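Local coordinates for protein putative Zn-dependent exopeptidase (Bacteroides vulgatus ATCC 8482, PDB 3GUX) that probably acts as a zinc-dependent exopeptidase of peptidase family M28, removing residues from the amino end of peptides as leucine aminopeptidases do, at residues H234-G239 / V302-M307; G239-K244 / R296-A301. One frame throughout, in Å; residues are numbered along the deposited sequence. Where two conformers were deposited one is given.

Contact 1 (H234-G239 / V302-M307); sequences HELGYG and VGQTVM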
ATOM      1  N   HIS A 234      -0.384   2.369  19.101  1.00 12.31           N
ATOM      2  CA  HIS A 234      -0.486   2.172  20.563  1.00 12.78           C
ATOM      3  C   HIS A 234      -1.400   3.180  21.228  1.00 13.51           C
ATOM      4  O   HIS A 234      -2.272   2.779  21.984  1.00 12.65           O
ATOM      5  CB  HIS A 234       0.880   2.111  21.210  1.00 12.41           C
ATOM      6  CG  HIS A 234       1.524   0.771  21.064  1.00 16.19           C
ATOM      7  ND1 HIS A 234       1.737  -0.073  22.132  1.00 10.93           N
ATOM      8  CD2 HIS A 234       1.945   0.102  19.963  1.00 11.59           C
ATOM      9  CE1 HIS A 234       2.295  -1.192  21.701  1.00 20.35           C
ATOM     10  NE2 HIS A 234       2.421  -1.116  20.386  1.00 18.66           N
ATOM     11  N   GLU A 235      -1.235   4.451  20.883  0.50 13.08           N
ATOM     12  CA  GLU A 235      -2.094   5.519  21.368  0.50 14.39           C
ATOM     13  C   GLU A 235      -3.582   5.315  21.056  0.50 14.85           C
ATOM     14  O   GLU A 235      -4.440   5.703  21.851  0.50 14.48           O
ATOM     15  CB  GLU A 235      -1.627   6.839  20.766  0.50 15.27           C
ATOM     16  CG  GLU A 235      -0.298   7.303  21.316  0.50 14.07           C
ATOM     17  CD  GLU A 235       0.256   8.494  20.576  0.50  9.17           C
ATOM     18  OE1 GLU A 235      -0.161   8.750  19.428  0.50  9.70           O
ATOM     19  OE2 GLU A 235       1.117   9.166  21.144  0.50  2.63           O
ATOM     20  N   LEU A 236      -3.875   4.706  19.911  1.00 13.14           N
ATOM     21  CA  LEU A 236      -5.257   4.423  19.476  1.00 14.31           C
ATOM     22  C   LEU A 236      -5.804   3.134  20.091  1.00 12.85           C
ATOM     23  O   LEU A 236      -6.992   2.863  19.970  1.00 16.80           O
ATOM     24  CB  LEU A 236      -5.362   4.284  17.957  1.00 15.57           C
ATOM     25  CG  LEU A 236      -5.070   5.472  17.044  1.00 19.37           C
ATOM     26  CD1 LEU A 236      -4.958   4.973  15.564  1.00 15.61           C
ATOM     27  CD2 LEU A 236      -6.137   6.570  17.252  1.00 15.98           C
ATOM     28  N   GLY A 237      -4.962   2.342  20.748  1.00 12.87           N
ATOM     29  CA  GLY A 237      -5.385   1.078  21.358  1.00 11.35           C
ATOM     30  C   GLY A 237      -5.141  -0.170  20.513  1.00 10.35           C
ATOM     31  O   GLY A 237      -5.645  -1.234  20.832  1.00 10.20           O
ATOM     32  N   TYR A 238      -4.398  -0.039  19.420  1.00 10.93           N
ATOM     33  CA  TYR A 238      -4.044  -1.160  18.555  1.00 10.78           C
ATOM     34  C   TYR A 238      -2.636  -1.742  18.772  1.00 11.49           C
ATOM     35  O   TYR A 238      -2.104  -2.374  17.872  1.00 11.64           O
ATOM     36  CB  TYR A 238      -4.155  -0.719  17.097  1.00 11.48           C
ATOM     37  CG  TYR A 238      -5.525  -0.166  16.775  1.00  8.58           C
ATOM     38  CD1 TYR A 238      -6.687  -0.906  17.014  1.00 13.49           C
ATOM     39  CD2 TYR A 238      -5.660   1.074  16.203  1.00 14.44           C
ATOM     40  CE1 TYR A 238      -7.931  -0.387  16.720  1.00 17.00           C
ATOM     41  CE2 TYR A 238      -6.890   1.584  15.900  1.00 15.30           C
ATOM     42  CZ  TYR A 238      -8.019   0.868  16.166  1.00 15.11           C
ATOM     43  OH  TYR A 238      -9.214   1.421  15.825  1.00 19.88           O
ATOM     44  N   GLY A 239      -2.058  -1.558  19.946  1.00 11.55           N
ATOM     45  CA  GLY A 239      -0.716  -2.068  20.275  1.00 13.89           C
ATOM     46  C   GLY A 239      -0.529  -3.573  20.150  1.00 14.30           C
ATOM     47  O   GLY A 239       0.599  -4.033  19.933  1.00 15.35           O
ATOM     48  N   VAL A 302      -5.131  -1.601  11.248  1.00 11.41           N
ATOM     49  CA  VAL A 302      -4.190  -1.108  10.240  1.00 12.58           C
ATOM     50  C   VAL A 302      -4.702   0.159   9.577  1.00 10.78           C
ATOM     51  O   VAL A 302      -3.991   1.165   9.484  1.00  9.05           O
ATOM     52  CB  VAL A 302      -3.891  -2.164   9.168  1.00 13.54           C
ATOM     53  CG1 VAL A 302      -3.026  -1.559   8.019  1.00 13.66           C
ATOM     54  CG2 VAL A 302      -3.192  -3.341   9.838  1.00 16.04           C
ATOM     55  N   GLY A 303      -5.928   0.104   9.111  1.00 11.08           N
ATOM     56  CA  GLY A 303      -6.512   1.213   8.394  1.00 11.60           C
ATOM     57  C   GLY A 303      -6.617   2.453   9.256  1.00  9.85           C
ATOM     58  O   GLY A 303      -6.240   3.546   8.816  1.00 11.12           O
ATOM     59  N   GLN A 304      -7.101   2.314  10.488  1.00 13.37           N
ATOM     60  CA  GLN A 304      -7.262   3.515  11.338  1.00 10.12           C
ATOM     61  C   GLN A 304      -5.922   4.138  11.705  1.00 11.55           C
ATOM     62  O   GLN A 304      -5.806   5.388  11.798  1.00 10.65           O
ATOM     63  CB  GLN A 304      -8.025   3.200  12.632  1.00 13.65           C
ATOM     64  CG  GLN A 304      -8.588   4.461  13.324  1.00 13.53           C
ATOM     65  CD  GLN A 304      -9.550   5.187  12.413  1.00 17.29           C
ATOM     66  OE1 GLN A 304     -10.526   4.585  11.963  1.00 15.54           O
ATOM     67  NE2 GLN A 304      -9.278   6.480  12.122  1.00  8.41           N
ATOM     68  N   THR A 305      -4.931   3.282  11.967  1.00 11.65           N
ATOM     69  CA  THR A 305      -3.585   3.750  12.336  1.00 10.07           C
ATOM     70  C   THR A 305      -3.022   4.546  11.168  1.00 10.86           C
ATOM     71  O   THR A 305      -2.548   5.644  11.370  1.00 12.80           O
ATOM     72  CB  THR A 305      -2.643   2.587  12.718  1.00 11.92           C
ATOM     73  OG1 THR A 305      -3.102   2.001  13.933  1.00 11.61           O
ATOM     74  CG2 THR A 305      -1.153   3.044  12.867  1.00  8.52           C
ATOM     75  N   VAL A 306      -3.154   4.024   9.942  1.00 12.01           N
ATOM     76  CA  VAL A 306      -2.660   4.740   8.766  1.00  8.95           C
ATOM     77  C   VAL A 306      -3.365   6.086   8.601  1.00  7.24           C
ATOM     78  O   VAL A 306      -2.714   7.082   8.335  1.00  8.82           O
ATOM     79  CB  VAL A 306      -2.699   3.897   7.455  1.00  7.79           C
ATOM     80  CG1 VAL A 306      -2.358   4.756   6.219  1.00  9.83           C
ATOM     81  CG2 VAL A 306      -1.696   2.774   7.534  1.00  8.92           C
HETATM   82  N   MSE A 307      -4.657   6.137   8.837  1.00  8.64           N
HETATM   83  CA  MSE A 307      -5.341   7.426   8.704  1.00 12.62           C
HETATM   84  C   MSE A 307      -4.944   8.417   9.784  1.00 11.49           C
HETATM   85  O   MSE A 307      -4.651   9.567   9.464  1.00 14.72           O
HETATM   86  CB  MSE A 307      -6.833   7.236   8.679  1.00 12.56           C
HETATM   87  CG  MSE A 307      -7.160   6.299   7.588  1.00 12.95           C
HETATM   88 SE   MSE A 307      -8.906   6.485   7.080  0.75 25.37          SE
HETATM   89  CE  MSE A 307      -8.440   7.782   5.790  1.00  5.92           C
TER
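L236 and T305 mark the closest backbone approach, their CA atoms 7.4 Å apart, where the C-terminal end of helix 223-236 meets the flank of helix 296-311. G237 leaves helical angles after the first of these helices (phi 96°), and its N-H bond back to the carbonyl of H234, G237 N to H234 O 3.0 Å, is part of a Schellman motif. At those angles a side chain here would collide with the carbonyl oxygen of L236, which explains the glycine. The turn sets L236 and Y238 side by side, both with CB directed at 302-307. L236 touches with one methyl: its CD1 lies 3.7 Å from T305 CA and 3.9 Å from T305 OG1. Y238 reaches out with its ring, CG anti to the carbonyl carbon (chi1 -56°), and its CD2 comes to 3.5 Å from T305 OG1. That hydroxyl is already bonded to A301 O within its own helix, so it meets the ring as a packing neighbour. Farther along the same ring, Y238 CE2 sits 3.8 Å from Q304 CB. The amide of Q304 turns away through a bent chi2 (60°) toward K300, F24, P22 and D308. An alanine in place of Y238 would probably open a gap beside Q304 CB and the T305 hydroxyl, leaving the L236 methyl as the main link between the segments. The whole buries 181 Å², without hydrogen bonds between the segments, and packs the Schellman-capped C-terminus of helix 223-236, with the turn after it, on helix 296-311, the last helix of this M28-family chain.

Contact 2 (G239-K244 / R296-A301); sequences GKYFVK and RNTLKA
Apolar packing centres on Y241 and A301, where the ring lies against the first turns of helix 296-311. Y241 CA and A301 CA, the closest backbone pair, are 7.1 Å apart, and the A301 methyl covers one face of the ring, with A301 CB 3.4 Å from Y241 CD2. With chi1 at -64°, CG stands beside the backbone N and the ring is carried across the helix toward N297.

Van der Waals approaches between carbon and oxygen form a second group. Y241 OH rests 3.4 Å from N297 CB, the aliphatic root of an asparagine whose amide points away. Y241 CE1 packs 3.4 Å from T298 OG1, and F242 CE1 lies 3.8 Å from A301 O. The F242 ring also meets W230 edge-to-face, and F212.

Polar contact runs through water. The hydroxyls Y241 OH and T298 OG1 are 4.0 Å apart, too far for a direct bond, and are bridged by a water in the plane of the tyrosine ring, at its edge. This water is 2.5 Å from Y241 OH and donates to T298 OG1 at 2.9 Å; the threonine hydroxyl is also hydrogen-bonded to G207 O.

The 220 Å² interface thus rests on van der Waals packing, chiefly the A301 methyl set over one face of the Y241 ring, plus one water bridge, with neither a direct hydrogen bond nor a salt bridge between the segments.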
ATOM      1  N   GLY A 239      -2.058  -1.558  19.946  1.00 11.55           N
ATOM      2  CA  GLY A 239      -0.716  -2.068  20.275  1.00 13.89           C
ATOM      3  C   GLY A 239      -0.529  -3.573  20.150  1.00 14.30           C
ATOM      4  O   GLY A 239       0.599  -4.033  19.933  1.00 15.35           O
ATOM      5  N   LYS A 240      -1.616  -4.333  20.325  1.00 14.04           N
ATOM      6  CA  LYS A 240      -1.640  -5.789  20.118  1.00 14.37           C
ATOM      7  C   LYS A 240      -1.156  -6.163  18.735  1.00 12.65           C
ATOM      8  O   LYS A 240      -0.502  -7.196  18.534  1.00 11.46           O
ATOM      9  CB  LYS A 240      -3.069  -6.320  20.234  1.00 14.79           C
ATOM     10  N   TYR A 241      -1.492  -5.314  17.777  1.00 12.30           N
ATOM     11  CA  TYR A 241      -1.163  -5.529  16.385  1.00 12.18           C
ATOM     12  C   TYR A 241       0.193  -4.976  15.996  1.00 13.63           C
ATOM     13  O   TYR A 241       0.876  -5.605  15.225  1.00 11.71           O
ATOM     14  CB  TYR A 241      -2.228  -4.909  15.495  1.00 13.50           C
ATOM     15  CG  TYR A 241      -3.580  -5.541  15.661  1.00 10.14           C
ATOM     16  CD1 TYR A 241      -3.884  -6.737  15.002  1.00  9.70           C
ATOM     17  CD2 TYR A 241      -4.542  -4.960  16.467  1.00  9.41           C
ATOM     18  CE1 TYR A 241      -5.111  -7.338  15.132  1.00 17.41           C
ATOM     19  CE2 TYR A 241      -5.790  -5.561  16.621  1.00 15.31           C
ATOM     20  CZ  TYR A 241      -6.070  -6.741  15.932  1.00 14.62           C
ATOM     21  OH  TYR A 241      -7.308  -7.341  16.056  1.00 17.34           O
ATOM     22  N   PHE A 242       0.587  -3.829  16.569  1.00 13.59           N
ATOM     23  CA  PHE A 242       1.847  -3.173  16.214  1.00 14.05           C
ATOM     24  C   PHE A 242       2.882  -3.366  17.311  1.00 12.98           C
ATOM     25  O   PHE A 242       3.010  -2.527  18.216  1.00 11.22           O
ATOM     26  CB  PHE A 242       1.599  -1.693  15.929  1.00 15.61           C
ATOM     27  CG  PHE A 242       0.825  -1.452  14.667  1.00 16.12           C
ATOM     28  CD1 PHE A 242      -0.549  -1.584  14.641  1.00 15.41           C
ATOM     29  CD2 PHE A 242       1.480  -1.126  13.488  1.00 16.00           C
ATOM     30  CE1 PHE A 242      -1.247  -1.387  13.464  1.00 14.06           C
ATOM     31  CE2 PHE A 242       0.785  -0.916  12.315  1.00 18.13           C
ATOM     32  CZ  PHE A 242      -0.583  -1.049  12.308  1.00 11.96           C
ATOM     33  N   VAL A 243       3.612  -4.479  17.204  1.00 12.13           N
ATOM     34  CA  VAL A 243       4.634  -4.875  18.170  1.00 14.94           C
ATOM     35  C   VAL A 243       5.916  -4.080  17.936  1.00 14.92           C
ATOM     36  O   VAL A 243       6.542  -4.205  16.861  1.00 12.99           O
ATOM     37  CB  VAL A 243       4.942  -6.398  18.099  1.00 16.22           C
ATOM     38  CG1 VAL A 243       6.006  -6.779  19.121  1.00 16.41           C
ATOM     39  CG2 VAL A 243       3.678  -7.211  18.327  1.00 17.22           C
ATOM     40  N   LYS A 244       6.325  -3.283  18.932  1.00 12.33           N
ATOM     41  CA  LYS A 244       7.516  -2.455  18.800  1.00 13.87           C
ATOM     42  C   LYS A 244       8.740  -3.291  19.080  1.00 14.90           C
ATOM     43  O   LYS A 244       9.419  -3.091  20.089  1.00 16.09           O
ATOM     44  CB  LYS A 244       7.480  -1.280  19.758  1.00 13.45           C
ATOM     45  CG  LYS A 244       6.321  -0.354  19.597  1.00 19.65           C
ATOM     46  CD  LYS A 244       6.478   0.776  20.545  1.00 16.77           C
ATOM     47  CE  LYS A 244       5.362   1.746  20.447  1.00 14.84           C
ATOM     48  NZ  LYS A 244       5.460   2.713  21.580  1.00 17.99           N
ATOM     49  N   ARG A 296     -11.898  -8.485  10.346  1.00 12.86           N
ATOM     50  CA  ARG A 296     -12.242  -7.051  10.371  1.00 12.65           C
ATOM     51  C   ARG A 296     -11.510  -6.224  11.446  1.00 12.68           C
ATOM     52  O   ARG A 296     -11.222  -5.042  11.218  1.00 11.86           O
ATOM     53  CB  ARG A 296     -13.757  -6.854  10.519  1.00 12.96           C
ATOM     54  CG  ARG A 296     -14.561  -7.196   9.275  1.00 16.08           C
ATOM     55  CD  ARG A 296     -16.083  -7.203   9.570  1.00 15.79           C
ATOM     56  NE  ARG A 296     -16.891  -7.488   8.378  1.00 13.21           N
ATOM     57  CZ  ARG A 296     -17.066  -8.696   7.877  1.00 15.63           C
ATOM     58  NH1 ARG A 296     -16.479  -9.753   8.438  1.00 23.94           N
ATOM     59  NH2 ARG A 296     -17.796  -8.854   6.774  1.00 13.54           N
ATOM     60  N   ASN A 297     -11.257  -6.814  12.616  1.00 11.42           N
ATOM     61  CA  ASN A 297     -10.504  -6.117  13.676  1.00 11.84           C
ATOM     62  C   ASN A 297      -9.062  -5.762  13.233  1.00 12.81           C
ATOM     63  O   ASN A 297      -8.538  -4.667  13.572  1.00 12.18           O
ATOM     64  CB  ASN A 297     -10.448  -6.927  14.962  1.00 11.48           C
ATOM     65  CG  ASN A 297     -11.818  -7.067  15.642  1.00 15.13           C
ATOM     66  OD1 ASN A 297     -12.648  -6.186  15.566  1.00 19.97           O
ATOM     67  ND2 ASN A 297     -12.010  -8.152  16.353  1.00 19.57           N
ATOM     68  N   THR A 298      -8.439  -6.672  12.483  1.00 13.40           N
ATOM     69  CA  THR A 298      -7.085  -6.458  11.992  1.00 12.13           C
ATOM     70  C   THR A 298      -7.111  -5.346  10.968  1.00 13.28           C
ATOM     71  O   THR A 298      -6.296  -4.444  11.018  1.00 14.78           O
ATOM     72  CB  THR A 298      -6.481  -7.732  11.408  1.00 12.21           C
ATOM     73  OG1 THR A 298      -6.522  -8.756  12.400  1.00 14.69           O
ATOM     74  CG2 THR A 298      -4.982  -7.472  10.936  1.00 12.31           C
ATOM     75  N   LEU A 299      -8.073  -5.387  10.052  1.00 13.35           N
ATOM     76  CA  LEU A 299      -8.216  -4.329   9.042  1.00 12.45           C
ATOM     77  C   LEU A 299      -8.405  -2.943   9.687  1.00 10.00           C
ATOM     78  O   LEU A 299      -7.795  -1.953   9.257  1.00 13.34           O
ATOM     79  CB  LEU A 299      -9.392  -4.664   8.090  1.00 13.82           C
ATOM     80  CG  LEU A 299      -9.275  -5.928   7.245  1.00 17.17           C
ATOM     81  CD1 LEU A 299     -10.566  -6.150   6.446  1.00  9.76           C
ATOM     82  CD2 LEU A 299      -8.070  -5.852   6.313  1.00 13.51           C
ATOM     83  N   LYS A 300      -9.227  -2.897  10.738  1.00 13.47           N
ATOM     84  CA  LYS A 300      -9.531  -1.674  11.413  1.00 12.78           C
ATOM     85  C   LYS A 300      -8.264  -1.117  12.071  1.00 11.19           C
ATOM     86  O   LYS A 300      -7.994   0.084  11.991  1.00 12.41           O
ATOM     87  CB  LYS A 300     -10.646  -1.862  12.466  1.00 15.90           C
ATOM     88  CG  LYS A 300     -10.960  -0.583  13.324  1.00 15.91           C
ATOM     89  CD  LYS A 300     -11.571   0.569  12.500  1.00 16.66           C
ATOM     90  CE  LYS A 300     -11.978   1.784  13.390  1.00 16.30           C
ATOM     91  NZ  LYS A 300     -12.549   2.931  12.581  1.00 10.32           N
ATOM     92  N   ALA A 301      -7.491  -1.986  12.720  1.00 12.36           N
ATOM     93  CA  ALA A 301      -6.262  -1.550  13.379  1.00 10.41           C
ATOM     94  C   ALA A 301      -5.282  -0.961  12.396  1.00 11.89           C
ATOM     95  O   ALA A 301      -4.635   0.058  12.678  1.00 11.23           O
ATOM     96  CB  ALA A 301      -5.598  -2.708  14.157  1.00 11.45           C
TER
HETATM   97  O   HOH W   1      -7.712  -9.559  14.975  1.00 15.52           O

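How the contacts relate
Following the chain from the N terminus, helix 223-236 ends in the turn that supplies 234-239, and the chain passes through G239, common to both contacts, into strand 242-244. It then runs through helix 253-260 and strand 265-269 before returning as helix 296-311. Contact 2 closes the inner loop, with 51 residues between its segments, and contact 1 the outer one, with 62, so the two nest without crossing. Their centres are 7 Å apart. H234 NE2 probably bonds to F242 O (2.7 Å), and Y238 CD1 packs on A301 CB (3.5 Å). Together the two contacts hold the end of helix 223-236 and the residues leading into strand 242-244 against successive turns of helix 296-311.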